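Local coordinates for protein cellulase (Uncultured bacterium, PDB 6XSO) that hydrolyses plant cell-wall polysaccharides as a broad-specificity endoglucanase of family GH5_4, probably cutting internal beta-1,4 linkages in cellulose and xylan, at residues A78-V83 with A265-A270; E105-V110 with M115-N120; E20-A25 with G301-I306. All blocks are in the same frame, centred on the assembly; numbering follows the deposited sequence.

Contact 1. Residues A78-V83 with A265-A270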
# COMPACT_ATOMS: atom_id res chain seq x y z
N ALA A 78 -5.41 -9.15 -7.14
CA ALA A 78 -4.24 -8.33 -6.87
C ALA A 78 -3.77 -8.59 -5.45
O ALA A 78 -4.58 -8.84 -4.56
CB ALA A 78 -4.57 -6.84 -7.06
N ILE A 79 -2.45 -8.51 -5.26
CA ILE A 79 -1.82 -8.69 -3.96
C ILE A 79 -0.89 -7.50 -3.72
O ILE A 79 -0.05 -7.20 -4.58
CB ILE A 79 -1.03 -10.01 -3.88
CG1 ILE A 79 -1.86 -11.24 -4.29
CG2 ILE A 79 -0.45 -10.19 -2.47
CD1 ILE A 79 -3.00 -11.61 -3.34
N ARG A 80 -1.05 -6.83 -2.58
CA ARG A 80 -0.05 -5.89 -2.10
C ARG A 80 0.93 -6.65 -1.23
O ARG A 80 0.52 -7.37 -0.31
CB ARG A 80 -0.69 -4.74 -1.31
CG ARG A 80 0.32 -3.70 -0.73
CD ARG A 80 -0.40 -2.47 -0.41
NE ARG A 80 0.30 -1.34 0.20
CZ ARG A 80 0.28 -1.03 1.50
NH1 ARG A 80 -0.22 -1.87 2.40
NH2 ARG A 80 0.84 0.10 1.90
N VAL A 81 2.22 -6.49 -1.52
CA VAL A 81 3.32 -7.17 -0.83
C VAL A 81 4.12 -6.06 -0.14
O VAL A 81 5.08 -5.53 -0.73
CB VAL A 81 4.17 -7.99 -1.81
CG1 VAL A 81 5.36 -8.63 -1.09
CG2 VAL A 81 3.31 -9.10 -2.44
N PRO A 82 3.75 -5.66 1.07
CA PRO A 82 4.54 -4.65 1.78
C PRO A 82 5.93 -5.17 2.09
O PRO A 82 6.12 -6.33 2.49
CB PRO A 82 3.76 -4.41 3.07
CG PRO A 82 2.52 -5.15 2.96
CD PRO A 82 2.61 -6.15 1.86
N VAL A 83 6.93 -4.30 1.94
CA VAL A 83 8.31 -4.67 2.21
C VAL A 83 8.96 -3.59 3.05
O VAL A 83 8.85 -2.40 2.72
CB VAL A 83 9.13 -4.86 0.91
CG1 VAL A 83 10.54 -5.33 1.23
CG2 VAL A 83 8.50 -5.85 -0.02
N ALA A 265 -1.05 6.71 -9.78
CA ALA A 265 -2.20 6.55 -8.92
C ALA A 265 -1.87 7.07 -7.53
O ALA A 265 -0.70 7.17 -7.15
CB ALA A 265 -2.62 5.08 -8.81
N VAL A 266 -2.92 7.41 -6.77
CA VAL A 266 -2.78 7.88 -5.39
C VAL A 266 -3.37 6.83 -4.46
O VAL A 266 -4.42 6.25 -4.74
CB VAL A 266 -3.47 9.25 -5.19
CG1 VAL A 266 -3.57 9.63 -3.70
CG2 VAL A 266 -2.72 10.31 -5.98
N GLN A 267 -2.69 6.59 -3.34
CA GLN A 267 -3.14 5.60 -2.38
C GLN A 267 -3.39 6.20 -1.00
O GLN A 267 -2.62 7.02 -0.51
CB GLN A 267 -2.13 4.43 -2.27
CG GLN A 267 -2.39 3.50 -1.07
CD GLN A 267 -1.48 2.28 -0.98
OE1 GLN A 267 -1.51 1.58 0.03
NE2 GLN A 267 -0.71 2.02 -2.02
N VAL A 268 -4.49 5.74 -0.40
CA VAL A 268 -4.86 6.00 0.97
C VAL A 268 -5.22 4.67 1.62
O VAL A 268 -5.40 3.65 0.94
CB VAL A 268 -6.05 6.96 1.07
CG1 VAL A 268 -5.76 8.26 0.32
CG2 VAL A 268 -7.33 6.30 0.52
N HIS A 269 -5.31 4.69 2.95
CA HIS A 269 -5.78 3.54 3.73
C HIS A 269 -7.06 3.94 4.45
O HIS A 269 -7.33 5.12 4.65
CB HIS A 269 -4.72 3.10 4.73
CG HIS A 269 -3.44 2.66 4.08
ND1 HIS A 269 -2.26 2.52 4.77
CD2 HIS A 269 -3.17 2.35 2.80
CE1 HIS A 269 -1.31 2.13 3.94
NE2 HIS A 269 -1.83 2.04 2.73
N ALA A 270 -7.88 2.94 4.80
CA ALA A 270 -9.15 3.24 5.47
C ALA A 270 -9.52 2.12 6.42
O ALA A 270 -9.70 0.96 6.00
CB ALA A 270 -10.27 3.40 4.44
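Over one face of the Arg80 guanidinium lies the amide oxygen of Gln267, with OE1 3.3 Å from Arg80 NH2 and 3.4 Å from Arg80 NE. The imidazole of His269 approaches the same group obliquely, and its own plane, 75° from that of the guanidinium, meets Arg80 NH2 at the ring edge, where His269 NE2 is 3.4 Å away. None of these approaches has hydrogen-bond geometry. The NE2 hydrogen of His269 is instead committed to Gln267 OE1, a 2.8 Å bond bent to 144° at the hydrogen. The oxygen sits in the imidazole plane, whereas the donor is tilted out of the amide plane. OE1 thus accepts from His269 while lying over the guanidinium face. Arg80 and Gln267 belong to strands 78-81 and 264-270 of the eight-stranded parallel TIM barrel, strands that are not neighbours in the sheet, and they meet across its buried interior. Arg80 and Gln267, both with extended chains, together span the 11.9 Å between Arg80 CA and Gln267 CA, CG of Gln267 standing trans to the backbone N (chi1 168°). The stronger grip on the guanidinium comes from other strands, through salt bridges of Arg80 NH2 to Glu171 and NH1 to Glu308. His269 ND1 is hydrogen-bonded to Glu175, which anchors the far side of the imidazole. Were Arg80 replaced by a leucine, Glu171 and Glu308 would probably lose the cation they share, and the amide of Gln267 its charged neighbour. In family 5 glycoside hydrolases the active site lies at the C-terminal ends of the barrel strands, toward which His269 is placed.

Contact 2. Residues E105-V110 with M115-N120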
# COMPACT_ATOMS: atom_id res chain seq x y z
N GLU A 105 11.18 -13.49 -5.48
CA GLU A 105 10.46 -14.76 -5.43
C GLU A 105 8.99 -14.56 -5.08
O GLU A 105 8.11 -15.18 -5.68
CB GLU A 105 11.11 -15.72 -4.41
CG GLU A 105 12.45 -16.28 -4.87
CD GLU A 105 13.23 -17.05 -3.79
OE1 GLU A 105 12.82 -17.04 -2.61
OE2 GLU A 105 14.29 -17.62 -4.12
N VAL A 106 8.71 -13.74 -4.07
CA VAL A 106 7.32 -13.56 -3.65
C VAL A 106 6.53 -12.86 -4.75
O VAL A 106 5.38 -13.23 -5.04
CB VAL A 106 7.26 -12.83 -2.30
CG1 VAL A 106 5.82 -12.57 -1.90
CG2 VAL A 106 7.97 -13.67 -1.25
N VAL A 107 7.11 -11.83 -5.38
CA VAL A 107 6.46 -11.18 -6.51
C VAL A 107 6.14 -12.20 -7.60
O VAL A 107 5.04 -12.21 -8.16
CB VAL A 107 7.34 -10.03 -7.04
CG1 VAL A 107 6.79 -9.48 -8.32
CG2 VAL A 107 7.44 -8.96 -5.96
N ASP A 108 7.11 -13.07 -7.91
CA ASP A 108 6.90 -14.11 -8.90
C ASP A 108 5.72 -15.00 -8.53
O ASP A 108 4.93 -15.39 -9.39
CB ASP A 108 8.17 -14.95 -9.06
CG ASP A 108 9.27 -14.23 -9.81
OD1 ASP A 108 8.98 -13.24 -10.52
OD2 ASP A 108 10.46 -14.65 -9.69
N TYR A 109 5.59 -15.32 -7.24
CA TYR A 109 4.47 -16.17 -6.82
C TYR A 109 3.14 -15.51 -7.17
O TYR A 109 2.16 -16.19 -7.50
CB TYR A 109 4.48 -16.37 -5.30
CG TYR A 109 5.66 -17.08 -4.67
CD1 TYR A 109 6.53 -17.86 -5.41
CD2 TYR A 109 5.85 -16.99 -3.31
CE1 TYR A 109 7.60 -18.51 -4.79
CE2 TYR A 109 6.90 -17.63 -2.68
CZ TYR A 109 7.78 -18.37 -3.43
OH TYR A 109 8.84 -19.01 -2.81
N VAL A 110 3.08 -14.19 -7.02
CA VAL A 110 1.84 -13.46 -7.27
C VAL A 110 1.54 -13.38 -8.75
O VAL A 110 0.44 -13.72 -9.21
CB VAL A 110 1.92 -12.06 -6.64
CG1 VAL A 110 0.71 -11.25 -7.04
CG2 VAL A 110 2.05 -12.13 -5.12
N MET A 115 -2.21 -12.24 -11.28
CA MET A 115 -2.67 -11.16 -10.43
C MET A 115 -1.70 -9.99 -10.50
O MET A 115 -0.51 -10.16 -10.77
CB MET A 115 -2.81 -11.62 -8.97
CG MET A 115 -3.99 -12.60 -8.74
SD MET A 115 -4.33 -12.96 -6.98
CE MET A 115 -2.91 -13.97 -6.66
N TYR A 116 -2.21 -8.79 -10.25
CA TYR A 116 -1.35 -7.63 -10.04
C TYR A 116 -0.58 -7.77 -8.72
O TYR A 116 -1.04 -8.39 -7.77
CB TYR A 116 -2.18 -6.34 -9.98
CG TYR A 116 -2.79 -5.96 -11.29
CD1 TYR A 116 -3.97 -6.53 -11.72
CD2 TYR A 116 -2.17 -5.04 -12.11
CE1 TYR A 116 -4.53 -6.19 -12.94
CE2 TYR A 116 -2.71 -4.69 -13.31
CZ TYR A 116 -3.90 -5.26 -13.72
OH TYR A 116 -4.44 -4.91 -14.92
N CYS A 117 0.60 -7.15 -8.67
CA CYS A 117 1.43 -7.15 -7.47
C CYS A 117 1.94 -5.73 -7.22
O CYS A 117 2.54 -5.13 -8.11
CB CYS A 117 2.62 -8.09 -7.62
SG CYS A 117 3.54 -8.30 -6.07
N ILE A 118 1.68 -5.20 -6.03
CA ILE A 118 2.25 -3.92 -5.60
C ILE A 118 3.36 -4.22 -4.59
O ILE A 118 3.12 -4.91 -3.60
CB ILE A 118 1.18 -3.04 -4.95
CG1 ILE A 118 0.06 -2.65 -5.92
CG2 ILE A 118 1.82 -1.77 -4.35
CD1 ILE A 118 -1.18 -2.05 -5.20
N ILE A 119 4.56 -3.65 -4.81
CA ILE A 119 5.62 -3.67 -3.80
C ILE A 119 5.88 -2.24 -3.36
O ILE A 119 5.76 -1.30 -4.16
CB ILE A 119 6.93 -4.33 -4.25
CG1 ILE A 119 7.44 -3.69 -5.54
CG2 ILE A 119 6.72 -5.85 -4.41
CD1 ILE A 119 8.84 -4.20 -5.93
N ASN A 120 6.22 -2.06 -2.08
CA ASN A 120 6.36 -0.71 -1.54
C ASN A 120 7.60 -0.60 -0.65
O ASN A 120 8.46 -1.49 -0.60
CB ASN A 120 5.09 -0.25 -0.79
CG ASN A 120 4.96 -0.88 0.59
OD1 ASN A 120 5.69 -1.80 0.94
ND2 ASN A 120 4.03 -0.37 1.39
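A beta-alpha-beta unit of the barrel, strand 78-81 to helix 97-111 to strand 116-119, supplies this contact, in which Val107 and Val110 of the helix pack on the strand that follows it. Helix segment and strand run nearly antiparallel, at 155°, with axes 8.3 Å apart at their closest. The two valines are one turn apart and divide the work. Val107 reaches out with CG2, which touches Ile119 CG2 at 3.5 Å, the side chains crossing at about a right angle, and also lies 4.0 Å from Cys117 SG. One turn on, Val110 presents CG1, placed trans to its backbone N (chi1 173°), into the angle between Cys117 CB, at 3.7 Å, and Tyr116 O, at 3.4 Å. The same methyl meets Met115 CB at 4.0 Å. No hydrogen bond crosses; the cohesion is apolar and every touching residue is buried. Cys117 and Ile119 alternate with Tyr116 and Ile118, whose side chains leave from the other side of the strand, and Phe68 of helix 66-73 extends the apolar layer beside Val110 and Met115. Such burial of one strand face beneath an amphipathic helix is the hallmark of the alpha/beta layering in a TIM barrel.

Contact 3. Residues E20-A25 with G301-I306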
# COMPACT_ATOMS: atom_id res chain seq x y z
N GLU A 20 -0.80 -0.56 -19.71
CA GLU A 20 -2.11 0.06 -19.62
C GLU A 20 -2.01 1.31 -18.77
O GLU A 20 -1.04 1.53 -18.04
CB GLU A 20 -3.11 -0.91 -18.99
CG GLU A 20 -2.76 -1.29 -17.56
CD GLU A 20 -3.57 -2.44 -17.01
OE1 GLU A 20 -4.67 -2.75 -17.54
OE2 GLU A 20 -3.12 -3.03 -15.99
N THR A 21 -3.04 2.16 -18.87
CA THR A 21 -3.10 3.32 -18.00
C THR A 21 -3.28 2.87 -16.55
O THR A 21 -3.83 1.80 -16.26
CB THR A 21 -4.26 4.25 -18.37
OG1 THR A 21 -5.51 3.58 -18.17
CG2 THR A 21 -4.16 4.72 -19.82
N ALA A 22 -2.85 3.73 -15.63
CA ALA A 22 -3.10 3.42 -14.23
C ALA A 22 -4.59 3.33 -13.93
O ALA A 22 -5.00 2.53 -13.09
CB ALA A 22 -2.44 4.45 -13.33
N THR A 23 -5.42 4.13 -14.61
CA THR A 23 -6.86 4.06 -14.40
C THR A 23 -7.38 2.66 -14.73
O THR A 23 -8.17 2.09 -13.98
CB THR A 23 -7.58 5.13 -15.23
OG1 THR A 23 -7.28 6.43 -14.69
CG2 THR A 23 -9.09 4.94 -15.20
N ASN A 24 -6.94 2.10 -15.86
CA ASN A 24 -7.37 0.74 -16.19
C ASN A 24 -6.75 -0.29 -15.25
O ASN A 24 -7.41 -1.27 -14.89
CB ASN A 24 -7.04 0.43 -17.64
CG ASN A 24 -8.08 1.00 -18.59
OD1 ASN A 24 -9.27 1.04 -18.27
ND2 ASN A 24 -7.64 1.44 -19.76
N ALA A 25 -5.48 -0.10 -14.86
CA ALA A 25 -4.87 -1.05 -13.92
C ALA A 25 -5.70 -1.16 -12.65
O ALA A 25 -6.00 -2.26 -12.18
CB ALA A 25 -3.46 -0.60 -13.57
N GLY A 301 -9.11 12.65 -12.96
CA GLY A 301 -8.40 11.68 -13.76
C GLY A 301 -7.21 11.05 -13.09
O GLY A 301 -6.33 10.50 -13.76
N ILE A 302 -7.14 11.12 -11.76
CA ILE A 302 -6.11 10.47 -10.97
C ILE A 302 -6.77 9.30 -10.24
O ILE A 302 -7.59 9.52 -9.33
CB ILE A 302 -5.47 11.46 -9.98
CG1 ILE A 302 -4.87 12.65 -10.71
CG2 ILE A 302 -4.42 10.73 -9.14
CD1 ILE A 302 -4.67 13.85 -9.80
N PRO A 303 -6.47 8.06 -10.62
CA PRO A 303 -7.12 6.92 -9.97
C PRO A 303 -6.60 6.70 -8.56
O PRO A 303 -5.48 7.10 -8.22
CB PRO A 303 -6.78 5.75 -10.90
CG PRO A 303 -5.43 6.16 -11.51
CD PRO A 303 -5.50 7.65 -11.65
N VAL A 304 -7.44 6.09 -7.74
CA VAL A 304 -7.13 5.90 -6.33
C VAL A 304 -7.17 4.42 -5.97
O VAL A 304 -8.05 3.66 -6.41
CB VAL A 304 -8.09 6.71 -5.44
CG1 VAL A 304 -7.89 6.41 -3.95
CG2 VAL A 304 -7.93 8.18 -5.72
N ILE A 305 -6.22 4.03 -5.12
CA ILE A 305 -6.16 2.71 -4.51
C ILE A 305 -6.33 2.88 -3.01
O ILE A 305 -5.60 3.65 -2.38
CB ILE A 305 -4.82 2.01 -4.82
CG1 ILE A 305 -4.66 1.80 -6.32
CG2 ILE A 305 -4.69 0.71 -3.98
CD1 ILE A 305 -3.21 1.45 -6.74
N ILE A 306 -7.29 2.16 -2.44
CA ILE A 306 -7.40 2.02 -0.98
C ILE A 306 -6.57 0.78 -0.65
O ILE A 306 -7.03 -0.37 -0.76
CB ILE A 306 -8.86 1.95 -0.51
CG1 ILE A 306 -9.59 3.24 -0.91
CG2 ILE A 306 -8.92 1.71 0.99
CD1 ILE A 306 -11.10 3.17 -0.62
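Thr23 turns its OG1 away from its own carbonyl carbon and beside its backbone N (chi1 -69°), a setting that lays the hydroxyl oxygen against the ring of Pro303. Thr23 OG1 rests 3.7 Å from both Pro303 CG and Pro303 CD, the two side chains crossing at about a right angle. Ala22 adds an apolar touch from its methyl, with CB 3.9 Å from Pro303 CG. No hydrogen bond links the segments, and the contact is partly buried, with Ala22 and Pro303 inside and Thr23 at the surface. The contact lies between two helix ends. Thr21 is the N-cap of helix 22-28, its OG1 accepting from Asn24 N at 3.1 Å in a nearly straight bond. Gly301, with positive phi, is the C-prime residue of the Schellman motif that closes helix 279-298, through Ile302 N to Phe297 O and Gly301 N to Val298 O. Pro303 then leads directly into strand 304-309, while Val26, further along the short helix, touches both Pro303 and Ile305. A helix that precedes the first strand and lies against the N-terminal ends of the strands in this way forms a bottom cover on the TIM barrel.

Overall arrangement
Followed from the N terminus, the chain enters contact 3 with 20-25, then contact 1 with 78-83, and opens and shuts contact 2 within one helix-to-strand turn, 105-110 to 115-120. Segment 265-270 next completes contact 1, and 301-306 completes contact 3. The loops are concentric: contact 2 within contact 1, contact 1 within contact 3, none crossing. Contact 1 spans the barrel interior, contact 2 joins an outer helix to the sheet, and contact 3 sets helix 22-28 against the start of strand 304-309. Neighbouring strands connect them: Ile79 N bonds to Tyr116 O, and Val266 O to Ile305 N. Tyr116 OH with Glu20 OE2 links contact 2 to contact 3.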